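Local coordinates for DNA repair protein rhp9/CRB2 (Schizosaccharomyces pombe, PDB 2FHD) that probably reads the methylation state of histone H4 through its tandem tudor domains, in DNA repair and cell-cycle control, at residues V12-K17 / Y24-V29; V69-R74 / T121-P126; G76-T81 / L108-I113; R87-Q92 / N102-I107. All blocks are in the same frame, centred on the assembly; numbering follows the deposited sequence.

Contact 1 (V12-K17 / Y24-V29); sequences VLAFFK and YPATLV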
loop_
_atom_site.group_PDB
_atom_site.type_symbol
_atom_site.label_atom_id
_atom_site.label_comp_id
_atom_site.label_asym_id
_atom_site.label_seq_id
_atom_site.Cartn_x
_atom_site.Cartn_y
_atom_site.Cartn_z
ATOM N N VAL A 12 -14.771 -11.366 -6.708
ATOM C CA VAL A 12 -14.371 -12.772 -6.718
ATOM C C VAL A 12 -14.530 -13.346 -5.313
ATOM O O VAL A 12 -14.754 -12.584 -4.351
ATOM C CB VAL A 12 -12.871 -12.994 -7.274
ATOM C CG1 VAL A 12 -12.843 -12.616 -8.798
ATOM C CG2 VAL A 12 -11.777 -12.122 -6.504
ATOM N N LEU A 13 -14.428 -14.666 -5.235
ATOM C CA LEU A 13 -14.167 -15.397 -4.039
ATOM C C LEU A 13 -12.711 -15.887 -4.217
ATOM O O LEU A 13 -12.377 -16.575 -5.195
ATOM C CB LEU A 13 -15.165 -16.564 -3.907
ATOM C CG LEU A 13 -16.608 -16.143 -3.531
ATOM C CD1 LEU A 13 -17.663 -17.236 -3.866
ATOM C CD2 LEU A 13 -16.762 -15.744 -2.014
ATOM N N ALA A 14 -11.830 -15.487 -3.315
ATOM C CA ALA A 14 -10.448 -15.714 -3.512
ATOM C C ALA A 14 -10.004 -16.526 -2.294
ATOM O O ALA A 14 -10.506 -16.329 -1.179
ATOM C CB ALA A 14 -9.723 -14.360 -3.630
ATOM N N PHE A 15 -9.062 -17.448 -2.502
ATOM C CA PHE A 15 -8.542 -18.266 -1.404
ATOM C C PHE A 15 -7.665 -17.428 -0.501
ATOM O O PHE A 15 -6.685 -16.858 -0.981
ATOM C CB PHE A 15 -7.695 -19.383 -1.972
ATOM C CG PHE A 15 -7.026 -20.256 -0.931
ATOM C CD1 PHE A 15 -7.764 -21.153 -0.168
ATOM C CD2 PHE A 15 -5.630 -20.198 -0.735
ATOM C CE1 PHE A 15 -7.130 -22.004 0.794
ATOM C CE2 PHE A 15 -4.983 -21.039 0.250
ATOM C CZ PHE A 15 -5.725 -21.972 0.969
ATOM N N PHE A 16 -7.995 -17.375 0.781
ATOM C CA PHE A 16 -7.194 -16.673 1.741
ATOM C C PHE A 16 -6.122 -17.608 2.285
ATOM O O PHE A 16 -6.419 -18.621 2.935
ATOM C CB PHE A 16 -8.065 -16.066 2.844
ATOM C CG PHE A 16 -7.274 -15.343 3.898
ATOM C CD1 PHE A 16 -6.715 -14.093 3.634
ATOM C CD2 PHE A 16 -7.058 -15.928 5.156
ATOM C CE1 PHE A 16 -5.948 -13.404 4.626
ATOM C CE2 PHE A 16 -6.314 -15.255 6.149
ATOM C CZ PHE A 16 -5.752 -13.977 5.865
ATOM N N LYS A 17 -4.874 -17.225 1.988
ATOM C CA LYS A 17 -3.667 -18.062 2.099
ATOM C C LYS A 17 -3.089 -18.122 3.516
ATOM O O LYS A 17 -2.305 -19.050 3.832
ATOM C CB LYS A 17 -2.605 -17.602 1.088
ATOM C CG LYS A 17 -2.753 -18.264 -0.323
ATOM C CD LYS A 17 -2.141 -17.527 -1.486
ATOM C CE LYS A 17 -0.940 -16.774 -1.078
ATOM N NZ LYS A 17 -0.300 -16.264 -2.316
ATOM N N TYR A 24 -12.852 -16.105 0.506
ATOM C CA TYR A 24 -13.630 -14.953 0.938
ATOM C C TYR A 24 -13.941 -14.038 -0.232
ATOM O O TYR A 24 -13.220 -14.078 -1.248
ATOM C CB TYR A 24 -12.872 -14.142 1.995
ATOM C CG TYR A 24 -12.710 -14.809 3.328
ATOM C CD1 TYR A 24 -13.680 -14.744 4.302
ATOM C CD2 TYR A 24 -11.548 -15.493 3.633
ATOM C CE1 TYR A 24 -13.498 -15.403 5.559
ATOM C CE2 TYR A 24 -11.343 -16.099 4.831
ATOM C CZ TYR A 24 -12.310 -16.070 5.801
ATOM O OH TYR A 24 -12.019 -16.700 7.038
ATOM N N PRO A 25 -14.943 -13.147 -0.069
ATOM C CA PRO A 25 -15.215 -12.064 -1.074
ATOM C C PRO A 25 -13.987 -11.124 -1.266
ATOM O O PRO A 25 -13.358 -10.706 -0.301
ATOM C CB PRO A 25 -16.427 -11.316 -0.461
ATOM C CG PRO A 25 -17.128 -12.353 0.426
ATOM C CD PRO A 25 -15.912 -13.087 1.058
ATOM N N ALA A 26 -13.649 -10.777 -2.504
ATOM C CA ALA A 26 -12.529 -9.886 -2.702
ATOM C C ALA A 26 -12.848 -9.198 -4.020
ATOM O O ALA A 26 -13.819 -9.571 -4.722
ATOM C CB ALA A 26 -11.307 -10.698 -2.807
ATOM N N THR A 27 -12.032 -8.215 -4.368
ATOM C CA THR A 27 -12.004 -7.593 -5.680
ATOM C C THR A 27 -10.739 -8.014 -6.453
ATOM O O THR A 27 -9.611 -7.964 -5.932
ATOM C CB THR A 27 -12.014 -6.102 -5.425
ATOM O OG1 THR A 27 -13.241 -5.798 -4.737
ATOM C CG2 THR A 27 -11.978 -5.260 -6.736
ATOM N N LEU A 28 -10.928 -8.515 -7.670
ATOM C CA LEU A 28 -9.825 -8.719 -8.616
ATOM C C LEU A 28 -9.240 -7.332 -9.045
ATOM O O LEU A 28 -9.933 -6.509 -9.667
ATOM C CB LEU A 28 -10.295 -9.518 -9.850
ATOM C CG LEU A 28 -9.268 -9.865 -10.956
ATOM C CD1 LEU A 28 -7.976 -10.352 -10.336
ATOM C CD2 LEU A 28 -9.787 -10.834 -12.055
ATOM N N VAL A 29 -7.984 -7.115 -8.685
ATOM C CA VAL A 29 -7.342 -5.840 -8.796
ATOM C C VAL A 29 -6.534 -5.756 -10.128
ATOM O O VAL A 29 -6.616 -4.755 -10.868
ATOM C CB VAL A 29 -6.433 -5.570 -7.511
ATOM C CG1 VAL A 29 -5.585 -4.350 -7.731
ATOM C CG2 VAL A 29 -7.228 -5.320 -6.290
#

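Contact 2 (V69-R74 / T121-P126); sequences VVQSTR and TIYVAP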
loop_
_atom_site.group_PDB
_atom_site.type_symbol
_atom_site.label_atom_id
_atom_site.label_comp_id
_atom_site.label_asym_id
_atom_site.label_seq_id
_atom_site.Cartn_x
_atom_site.Cartn_y
_atom_site.Cartn_z
ATOM N N VAL A 69 -23.161 -24.877 -1.378
ATOM C CA VAL A 69 -22.963 -24.989 0.055
ATOM C C VAL A 69 -21.946 -23.907 0.488
ATOM O O VAL A 69 -20.765 -23.913 0.056
ATOM C CB VAL A 69 -22.483 -26.468 0.405
ATOM C CG1 VAL A 69 -21.984 -26.626 1.813
ATOM C CG2 VAL A 69 -23.610 -27.463 0.174
ATOM N N VAL A 70 -22.376 -23.029 1.406
ATOM C CA VAL A 70 -21.582 -21.938 1.865
ATOM C C VAL A 70 -21.722 -21.736 3.370
ATOM O O VAL A 70 -22.589 -22.327 4.007
ATOM C CB VAL A 70 -22.016 -20.654 1.140
ATOM C CG1 VAL A 70 -21.903 -20.839 -0.357
ATOM C CG2 VAL A 70 -23.481 -20.268 1.537
ATOM N N GLN A 71 -20.897 -20.879 3.949
ATOM C CA GLN A 71 -21.144 -20.411 5.317
ATOM C C GLN A 71 -21.371 -18.939 5.313
ATOM O O GLN A 71 -21.233 -18.277 4.259
ATOM C CB GLN A 71 -19.989 -20.806 6.185
ATOM C CG GLN A 71 -20.049 -22.275 6.295
ATOM C CD GLN A 71 -18.760 -22.939 6.559
ATOM O OE1 GLN A 71 -18.491 -23.234 7.687
ATOM N NE2 GLN A 71 -17.975 -23.239 5.524
ATOM N N SER A 72 -21.799 -18.419 6.459
ATOM C CA SER A 72 -21.958 -16.971 6.622
ATOM C C SER A 72 -21.418 -16.649 8.007
ATOM O O SER A 72 -21.571 -17.402 8.960
ATOM C CB SER A 72 -23.421 -16.525 6.447
ATOM O OG SER A 72 -23.697 -15.312 7.100
ATOM N N THR A 73 -20.651 -15.594 8.018
ATOM C CA THR A 73 -20.168 -14.880 9.181
ATOM C C THR A 73 -21.190 -14.549 10.368
ATOM O O THR A 73 -20.782 -14.421 11.485
ATOM C CB THR A 73 -19.483 -13.618 8.523
ATOM O OG1 THR A 73 -18.055 -13.742 8.559
ATOM C CG2 THR A 73 -19.957 -12.389 8.998
ATOM N N ARG A 74 -22.475 -14.456 10.102
ATOM C CA ARG A 74 -23.491 -14.231 11.058
ATOM C C ARG A 74 -24.199 -15.478 11.572
ATOM O O ARG A 74 -25.041 -15.364 12.487
ATOM C CB ARG A 74 -24.552 -13.390 10.392
ATOM C CG ARG A 74 -23.930 -12.001 10.044
ATOM C CD ARG A 74 -24.998 -11.059 9.716
ATOM N NE ARG A 74 -24.469 -9.718 9.500
ATOM C CZ ARG A 74 -25.277 -8.693 9.202
ATOM N NH1 ARG A 74 -26.638 -8.901 9.158
ATOM N NH2 ARG A 74 -24.745 -7.473 9.037
ATOM N N THR A 121 -21.118 -11.314 3.753
ATOM C CA THR A 121 -20.955 -12.176 4.957
ATOM C C THR A 121 -20.578 -13.655 4.532
ATOM O O THR A 121 -20.130 -14.480 5.313
ATOM C CB THR A 121 -22.367 -12.028 5.640
ATOM O OG1 THR A 121 -22.353 -11.331 6.898
ATOM C CG2 THR A 121 -23.231 -13.137 5.505
ATOM N N ILE A 122 -20.734 -13.973 3.261
ATOM C CA ILE A 122 -20.364 -15.285 2.753
ATOM C C ILE A 122 -18.904 -15.631 2.879
ATOM O O ILE A 122 -18.008 -14.805 2.647
ATOM C CB ILE A 122 -20.814 -15.422 1.263
ATOM C CG1 ILE A 122 -22.340 -15.298 1.187
ATOM C CG2 ILE A 122 -20.301 -16.719 0.552
ATOM C CD1 ILE A 122 -23.161 -16.401 1.901
ATOM N N TYR A 123 -18.642 -16.892 3.204
ATOM C CA TYR A 123 -17.294 -17.438 3.039
ATOM C C TYR A 123 -17.456 -18.896 2.745
ATOM O O TYR A 123 -18.536 -19.452 2.972
ATOM C CB TYR A 123 -16.399 -17.178 4.237
ATOM C CG TYR A 123 -16.803 -17.877 5.542
ATOM C CD1 TYR A 123 -16.125 -19.002 5.993
ATOM C CD2 TYR A 123 -17.874 -17.392 6.323
ATOM C CE1 TYR A 123 -16.480 -19.648 7.205
ATOM C CE2 TYR A 123 -18.243 -18.026 7.530
ATOM C CZ TYR A 123 -17.524 -19.142 7.966
ATOM O OH TYR A 123 -17.888 -19.746 9.170
ATOM N N VAL A 124 -16.429 -19.508 2.149
ATOM C CA VAL A 124 -16.605 -20.819 1.537
ATOM C C VAL A 124 -15.446 -21.746 1.820
ATOM O O VAL A 124 -14.275 -21.356 1.695
ATOM C CB VAL A 124 -16.901 -20.743 -0.002
ATOM C CG1 VAL A 124 -17.521 -22.080 -0.472
ATOM C CG2 VAL A 124 -17.881 -19.643 -0.306
ATOM N N ALA A 125 -15.772 -22.970 2.231
ATOM C CA ALA A 125 -14.766 -23.940 2.435
ATOM C C ALA A 125 -14.189 -24.348 1.084
ATOM O O ALA A 125 -14.931 -24.603 0.127
ATOM C CB ALA A 125 -15.320 -25.120 3.153
ATOM N N PRO A 126 -12.860 -24.445 1.014
ATOM C CA PRO A 126 -12.287 -25.018 -0.205
ATOM C C PRO A 126 -12.947 -26.351 -0.682
ATOM O O PRO A 126 -13.063 -26.541 -1.905
ATOM C CB PRO A 126 -10.783 -25.225 0.188
ATOM C CG PRO A 126 -10.537 -24.176 1.239
ATOM C CD PRO A 126 -11.822 -24.108 2.031
#

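Contact 3 (G76-T81 / L108-I113); sequences GKIKHT and LAHGEI. With PO4 (phosphate ion), chain K.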
loop_
_atom_site.group_PDB
_atom_site.type_symbol
_atom_site.label_atom_id
_atom_site.label_comp_id
_atom_site.label_asym_id
_atom_site.label_seq_id
_atom_site.Cartn_x
_atom_site.Cartn_y
_atom_site.Cartn_z
ATOM N N GLY A 76 -22.257 -18.458 12.449
ATOM C CA GLY A 76 -21.269 -19.367 12.998
ATOM C C GLY A 76 -20.679 -20.204 11.879
ATOM O O GLY A 76 -20.420 -19.684 10.780
ATOM N N LYS A 77 -20.490 -21.507 12.148
ATOM C CA LYS A 77 -19.834 -22.435 11.202
ATOM C C LYS A 77 -20.868 -23.359 10.525
ATOM O O LYS A 77 -20.498 -24.321 9.856
ATOM C CB LYS A 77 -18.779 -23.282 11.934
ATOM C CG LYS A 77 -17.350 -22.839 11.777
ATOM C CD LYS A 77 -16.665 -22.342 13.044
ATOM C CE LYS A 77 -16.767 -23.322 14.247
ATOM N NZ LYS A 77 -15.790 -24.452 14.111
ATOM N N ILE A 78 -22.147 -23.037 10.682
ATOM C CA ILE A 78 -23.237 -23.843 10.199
ATOM C C ILE A 78 -23.303 -23.716 8.681
ATOM O O ILE A 78 -23.433 -22.631 8.146
ATOM C CB ILE A 78 -24.569 -23.309 10.763
ATOM C CG1 ILE A 78 -24.551 -23.238 12.293
ATOM C CG2 ILE A 78 -25.685 -24.188 10.309
ATOM C CD1 ILE A 78 -25.848 -22.520 12.918
ATOM N N LYS A 79 -23.169 -24.824 7.998
ATOM C CA LYS A 79 -23.213 -24.837 6.559
ATOM C C LYS A 79 -24.651 -24.690 6.055
ATOM O O LYS A 79 -25.544 -25.285 6.634
ATOM C CB LYS A 79 -22.538 -26.128 6.034
ATOM C CG LYS A 79 -21.052 -26.049 6.114
ATOM C CD LYS A 79 -20.342 -27.101 5.303
ATOM C CE LYS A 79 -18.875 -26.921 5.509
ATOM N NZ LYS A 79 -18.034 -27.922 4.778
ATOM N N HIS A 80 -24.854 -23.925 4.976
ATOM C CA HIS A 80 -26.161 -23.636 4.427
ATOM C C HIS A 80 -26.129 -23.887 2.944
ATOM O O HIS A 80 -25.100 -23.907 2.415
ATOM C CB HIS A 80 -26.500 -22.138 4.704
ATOM C CG HIS A 80 -26.848 -21.874 6.129
ATOM N ND1 HIS A 80 -28.145 -21.698 6.555
ATOM C CD2 HIS A 80 -26.076 -21.806 7.242
ATOM C CE1 HIS A 80 -28.160 -21.481 7.861
ATOM N NE2 HIS A 80 -26.921 -21.572 8.310
ATOM N N THR A 81 -27.242 -24.033 2.260
ATOM C CA THR A 81 -27.241 -24.015 0.816
ATOM C C THR A 81 -27.875 -22.669 0.354
ATOM O O THR A 81 -28.725 -22.058 1.031
ATOM C CB THR A 81 -27.980 -25.258 0.179
ATOM O OG1 THR A 81 -29.334 -25.269 0.658
ATOM C CG2 THR A 81 -27.397 -26.504 0.695
ATOM N N LEU A 108 -30.240 -18.230 2.426
ATOM C CA LEU A 108 -29.543 -19.456 2.814
ATOM C C LEU A 108 -30.494 -20.405 3.530
ATOM O O LEU A 108 -31.330 -19.946 4.297
ATOM C CB LEU A 108 -28.471 -19.092 3.790
ATOM C CG LEU A 108 -27.380 -18.226 3.178
ATOM C CD1 LEU A 108 -26.269 -17.972 4.195
ATOM C CD2 LEU A 108 -26.822 -18.893 1.900
ATOM N N ALA A 109 -30.363 -21.720 3.299
ATOM C CA ALA A 109 -31.216 -22.747 3.912
ATOM C C ALA A 109 -30.387 -23.735 4.677
ATOM O O ALA A 109 -29.268 -24.099 4.300
ATOM C CB ALA A 109 -32.039 -23.472 2.854
ATOM N N HIS A 110 -30.913 -24.143 5.809
ATOM C CA HIS A 110 -30.296 -25.203 6.585
ATOM C C HIS A 110 -31.429 -26.047 7.023
ATOM O O HIS A 110 -32.068 -25.823 8.059
ATOM C CB HIS A 110 -29.476 -24.746 7.756
ATOM C CG HIS A 110 -28.887 -25.875 8.528
ATOM N ND1 HIS A 110 -27.708 -26.488 8.165
ATOM C CD2 HIS A 110 -29.316 -26.516 9.651
ATOM C CE1 HIS A 110 -27.441 -27.459 9.026
ATOM N NE2 HIS A 110 -28.397 -27.491 9.937
ATOM N N GLY A 111 -31.625 -27.077 6.219
ATOM C CA GLY A 111 -32.809 -27.820 6.242
ATOM C C GLY A 111 -33.679 -27.035 5.276
ATOM O O GLY A 111 -33.277 -26.647 4.115
ATOM N N GLU A 112 -34.872 -26.794 5.779
ATOM C CA GLU A 112 -35.796 -25.952 5.128
ATOM C C GLU A 112 -36.055 -24.695 5.979
ATOM O O GLU A 112 -37.065 -24.054 5.814
ATOM C CB GLU A 112 -37.062 -26.738 5.030
ATOM C CG GLU A 112 -37.428 -27.415 6.361
ATOM C CD GLU A 112 -38.613 -28.310 6.155
ATOM O OE1 GLU A 112 -38.464 -29.191 5.224
ATOM O OE2 GLU A 112 -39.659 -28.082 6.872
ATOM N N ILE A 113 -35.108 -24.356 6.844
ATOM C CA ILE A 113 -35.122 -23.132 7.547
ATOM C C ILE A 113 -34.255 -22.099 6.796
ATOM O O ILE A 113 -33.047 -22.240 6.698
ATOM C CB ILE A 113 -34.720 -23.375 9.023
ATOM C CG1 ILE A 113 -35.831 -24.200 9.723
ATOM C CG2 ILE A 113 -34.467 -22.062 9.790
ATOM C CD1 ILE A 113 -35.233 -25.361 10.417
HETATM P P PO4 K . -22.997 -28.285 9.682
HETATM O O1 PO4 K . -22.037 -27.178 9.327
HETATM O O2 PO4 K . -22.153 -29.514 10.046
HETATM O O3 PO4 K . -23.801 -27.890 10.923
HETATM O O4 PO4 K . -24.004 -28.536 8.548
HETATM O O HOH W 1 -30.143 -27.129 3.164
#

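Contact 4 (R87-Q92 / N102-I107); sequences RSTNEQ and NNDMVI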
loop_
_atom_site.group_PDB
_atom_site.type_symbol
_atom_site.label_atom_id
_atom_site.label_comp_id
_atom_site.label_asym_id
_atom_site.label_seq_id
_atom_site.Cartn_x
_atom_site.Cartn_y
_atom_site.Cartn_z
ATOM N N ARG A 87 -30.772 -8.180 -5.377
ATOM C CA ARG A 87 -30.440 -6.823 -4.987
ATOM C C ARG A 87 -31.596 -6.086 -4.211
ATOM O O ARG A 87 -32.702 -5.869 -4.724
ATOM C CB ARG A 87 -29.946 -6.035 -6.224
ATOM C CG ARG A 87 -29.275 -4.712 -5.864
ATOM C CD ARG A 87 -28.959 -3.862 -7.091
ATOM N NE ARG A 87 -27.581 -3.450 -6.863
ATOM C CZ ARG A 87 -27.178 -2.304 -6.309
ATOM N NH1 ARG A 87 -28.050 -1.325 -5.993
ATOM N NH2 ARG A 87 -25.869 -2.117 -6.153
ATOM N N SER A 88 -31.316 -5.705 -2.976
ATOM C CA SER A 88 -32.341 -5.180 -2.097
ATOM C C SER A 88 -32.644 -3.720 -2.371
ATOM O O SER A 88 -33.558 -3.160 -1.797
ATOM C CB SER A 88 -31.934 -5.281 -0.619
ATOM O OG SER A 88 -30.951 -4.294 -0.335
ATOM N N THR A 89 -31.869 -3.068 -3.206
ATOM C CA THR A 89 -32.016 -1.639 -3.288
ATOM C C THR A 89 -31.544 -1.108 -4.600
ATOM O O THR A 89 -30.824 -1.776 -5.341
ATOM C CB THR A 89 -31.227 -0.922 -2.201
ATOM O OG1 THR A 89 -31.541 0.472 -2.290
ATOM C CG2 THR A 89 -29.737 -1.120 -2.464
ATOM N N ASN A 90 -31.978 0.108 -4.900
ATOM C CA ASN A 90 -31.584 0.673 -6.155
ATOM C C ASN A 90 -30.482 1.730 -6.005
ATOM O O ASN A 90 -29.865 2.104 -6.997
ATOM C CB ASN A 90 -32.773 1.035 -7.049
ATOM C CG ASN A 90 -33.588 2.182 -6.526
ATOM O OD1 ASN A 90 -34.351 2.742 -7.292
ATOM N ND2 ASN A 90 -33.467 2.532 -5.228
ATOM N N GLU A 91 -30.177 2.092 -4.749
ATOM C CA GLU A 91 -29.096 3.010 -4.412
ATOM C C GLU A 91 -27.734 2.410 -4.754
ATOM O O GLU A 91 -27.606 1.191 -4.933
ATOM C CB GLU A 91 -29.110 3.394 -2.927
ATOM C CG GLU A 91 -30.473 3.315 -2.247
ATOM C CD GLU A 91 -31.363 4.568 -2.413
ATOM O OE1 GLU A 91 -31.731 5.164 -1.356
ATOM O OE2 GLU A 91 -31.720 4.937 -3.577
ATOM N N GLN A 92 -26.739 3.297 -4.883
ATOM C CA GLN A 92 -25.343 2.933 -5.131
ATOM C C GLN A 92 -24.865 2.197 -3.889
ATOM O O GLN A 92 -25.122 2.633 -2.748
ATOM C CB GLN A 92 -24.477 4.181 -5.421
ATOM C CG GLN A 92 -22.944 3.926 -5.428
ATOM C CD GLN A 92 -22.107 5.058 -6.107
ATOM O OE1 GLN A 92 -20.936 5.288 -5.748
ATOM N NE2 GLN A 92 -22.708 5.752 -7.090
ATOM N N ASN A 102 -23.766 -7.693 -8.881
ATOM C CA ASN A 102 -24.311 -6.525 -8.207
ATOM C C ASN A 102 -25.471 -6.858 -7.247
ATOM O O ASN A 102 -26.213 -5.966 -6.874
ATOM C CB ASN A 102 -24.753 -5.490 -9.220
ATOM C CG ASN A 102 -24.426 -4.093 -8.786
ATOM O OD1 ASN A 102 -23.677 -3.873 -7.825
ATOM N ND2 ASN A 102 -24.960 -3.135 -9.502
ATOM N N ASN A 103 -25.609 -8.134 -6.846
ATOM C CA ASN A 103 -26.410 -8.477 -5.718
ATOM C C ASN A 103 -25.749 -8.138 -4.418
ATOM O O ASN A 103 -24.556 -8.106 -4.245
ATOM C CB ASN A 103 -26.860 -9.974 -5.674
ATOM C CG ASN A 103 -27.508 -10.412 -6.961
ATOM O OD1 ASN A 103 -28.501 -9.814 -7.385
ATOM N ND2 ASN A 103 -26.918 -11.435 -7.628
ATOM N N ASP A 104 -26.611 -8.122 -3.459
ATOM C CA ASP A 104 -26.464 -7.527 -2.192
ATOM C C ASP A 104 -26.803 -8.485 -1.057
ATOM O O ASP A 104 -26.285 -8.372 0.052
ATOM C CB ASP A 104 -27.721 -6.614 -2.271
ATOM C CG ASP A 104 -27.635 -5.648 -1.378
ATOM O OD1 ASP A 104 -26.411 -5.531 -1.042
ATOM O OD2 ASP A 104 -28.650 -5.152 -0.976
HETATM N N MSE A 105 -27.817 -9.328 -1.313
HETATM C CA MSE A 105 -28.453 -10.172 -0.279
HETATM C C MSE A 105 -28.432 -11.604 -0.758
HETATM O O MSE A 105 -28.541 -11.897 -1.943
HETATM C CB MSE A 105 -29.935 -9.787 -0.010
HETATM C CG MSE A 105 -30.109 -8.344 0.521
HETATM SE SE MSE A 105 -29.486 -8.299 2.377
HETATM C CE MSE A 105 -28.249 -6.574 2.427
ATOM N N VAL A 106 -28.330 -12.515 0.188
ATOM C CA VAL A 106 -28.539 -13.896 -0.171
ATOM C C VAL A 106 -29.461 -14.603 0.837
ATOM O O VAL A 106 -29.345 -14.405 2.048
ATOM C CB VAL A 106 -27.162 -14.623 -0.347
ATOM C CG1 VAL A 106 -26.395 -14.584 0.921
ATOM C CG2 VAL A 106 -27.368 -16.061 -0.879
ATOM N N ILE A 107 -30.347 -15.427 0.330
ATOM C CA ILE A 107 -31.124 -16.345 1.152
ATOM C C ILE A 107 -30.458 -17.767 1.201
ATOM O O ILE A 107 -30.154 -18.401 0.164
ATOM C CB ILE A 107 -32.587 -16.449 0.589
ATOM C CG1 ILE A 107 -33.222 -15.080 0.412
ATOM C CG2 ILE A 107 -33.453 -17.432 1.454
ATOM C CD1 ILE A 107 -34.536 -15.168 -0.512
#

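Contact 1 (V12-K17 / Y24-V29)
Tyr24 is met at the edge of its ring by Phe16. Phe16 CB lies near the ring plane, 3.6 Å from Tyr24 CD2. Tyr24 CE2 approaches the Phe16 ring obliquely. Tyr24 CG stands anti to its carbonyl carbon, chi1 -69°, which brings the ring back beside the backbone N, toward the end of segment 12-17. The Phe16 ring also meets Phe46 edge-to-face. Tyr24 also packs on Val36 of the third subunit.

Behind the rings the backbones pair antiparallel. Val12 and Ala26 form one hydrogen-bonded pair; the Val12 N to Ala26 O bond is 2.8 Å and nearly straight at 175°. Ala14 and Tyr24 form the next, with Ala14 N 2.9 Å from Tyr24 O. Leu13 and Pro25 make the non-hydrogen-bonded pair between them, where the missing N-H of proline costs no bond to segment 12-17. On that side Leu13 CD2 touches Pro25 CD at 4.1 Å. On the other face Ala26 CB is met by Val12 CG2 at 4.0 Å and by Ala14 CB at 4.1 Å. Val44 covers Val12 and Ala14. Further along, Val12 CG1 rests against Leu28 CB at 4.1 Å.

The axes of the two short strands stand at 109°. This is a strongly twisted beta hairpin, as in the small SH3-like barrel of tudor domains.

Contact 2 (V69-R74 / T121-P126)
Gln71 CB sits over one face of the Tyr123 ring, 3.7 Å from the ring centroid, as a CH-pi contact. Thr73 N lies at the edge of the same ring, 3.5 Å from Tyr123 CE2. The tyrosine CG falls between its own backbone N and carbonyl carbon, chi1 66°, and this folds the ring across toward segment 69-74.

Backbone bonds hold the two strands beneath. Gln71 N reaches Tyr123 O at 2.9 Å, nearly along the C=O axis. The return bond, Tyr123 N to Gln71 O, is 3.1 Å long and comes from above the carbonyl plane. Thr73 N adds a third bond to Thr121 O at 3.0 Å. Away from the ring, Val70 presents two methyls: Val70 CG2 meets Ile122 CD1 at 3.9 Å, and Val70 CG1 meets Val124 CG2 at 4.2 Å.

Outside the pair, Tyr123 OH is hydrogen-bonded to Gly76 O, and Phe22 meets the ring edge-to-face. Val106 packs on Ile122 from strand 105-110. A leucine in place of Tyr123 would probably leave Gly76 O without its hydroxyl partner and Gln71 CB without a flat face to rest on.

The tyrosine is thus fixed at its hydroxyl, its edge and a face. The strand pair is held by backbone bonds, with an aromatic face over Gln71 on one side and Val70 packed on Ile122 and Val124 on the other.

Contact 3 (G76-T81 / L108-I113)
His110 reaches across from strand 105-110 to His80 and the residues before it. His110 CB lies over one face of the His80 ring, 3.8 Å from its centroid. His110 CG is anti to the backbone N, chi1 179°, which carries the ring out toward Ile78 and Lys79. Ile78 CG2 covers a face of this ring, 3.9 Å from the His110 centroid. At the edge, His110 ND1 donates to Lys79 O at 2.9 Å, nearly in line with the C=O bond. Next round the ring, His110 CE1 comes within 3.6 Å of O4 of the phosphate ion.

The two imidazoles pair edge-to-face, the edge of His110 toward His80, with planes at 52°. With an alanine in place of His80 the face under His110 CB is gone, which is likely to leave the His110 ring freer to shift. Beyond the histidines the strands join at Thr81 and Ala109. Ala109 N bonds Thr81 O at 2.8 Å, and Thr81 N bonds Ala109 O at 2.9 Å; both donors lie in the carbonyl planes.

Lys79 N holds phosphate O1 at 2.9 Å, and Gly76 N of the second subunit binds the same ion, which probably came from the crystallisation liquor. The pairing is the end of two neighbouring antiparallel strands, 80-86 and 105-110, in the sheet of the second tudor domain, with an anion lodged between subunits.

Contact 4 (R87-Q92 / N102-I107)
Arg87 and Asn102 meet obliquely beside a classic beta bulge, in which Asp104 and Met105 both face Phe86. The guanidinium and amide planes are 52° apart. Arg87 NE gives the firmer bond, to the backbone Asn102 O at 2.9 Å, and lies in that carbonyl plane. Arg87 NH2 makes a weak bond to Asn102 OD1 at 3.3 Å. The arginine chain bends at chi3 (-133°), and NH1 turns back to its own loop. It bonds Glu91 O at 2.8 Å, in the guanidinium plane, and also Thr89 O. Thr89 OG1 accepts from Glu91 N, an ST turn that shapes the same loop. One guanidinium thus ties both sides of the loop together.

Asp104 points toward Ser88. Its CG is anti to the backbone N, chi1 -162°, and carries the carboxylate to the serine. Ser88 N adds a weak bond to Asp104 OD2. Ser88 CB rests 3.7 Å from CG of Met105, a selenomethionine. Ser88 OG donates to Asp104 OD2 at 2.5 Å, nearly along the carboxylate C-O bond.

How the contacts relate
Contacts 1 and 2 are buried and contact 4 lies at the surface; contact 3 is partly buried. Contact 1 belongs to the first tudor domain and the other three to the second. The domains meet where contacts 1 and 2 touch, with Tyr24 CE1 3.6 Å from Tyr123 CB. Contacts 2 and 3 join neighbouring strands of one sheet, and Val70 O is 2.9 Å from His80 N, a probable hydrogen bond. Contacts 3 and 4 both use strand 105-110; the centres of the two contacts are about 20 Å apart. Backbone pairing and apolar side chains dominate contact 1, and backbone pairing with one aromatic face contact 2. Contact 3 adds imidazoles and an anion, and contact 4 relies on polar and charged side chains.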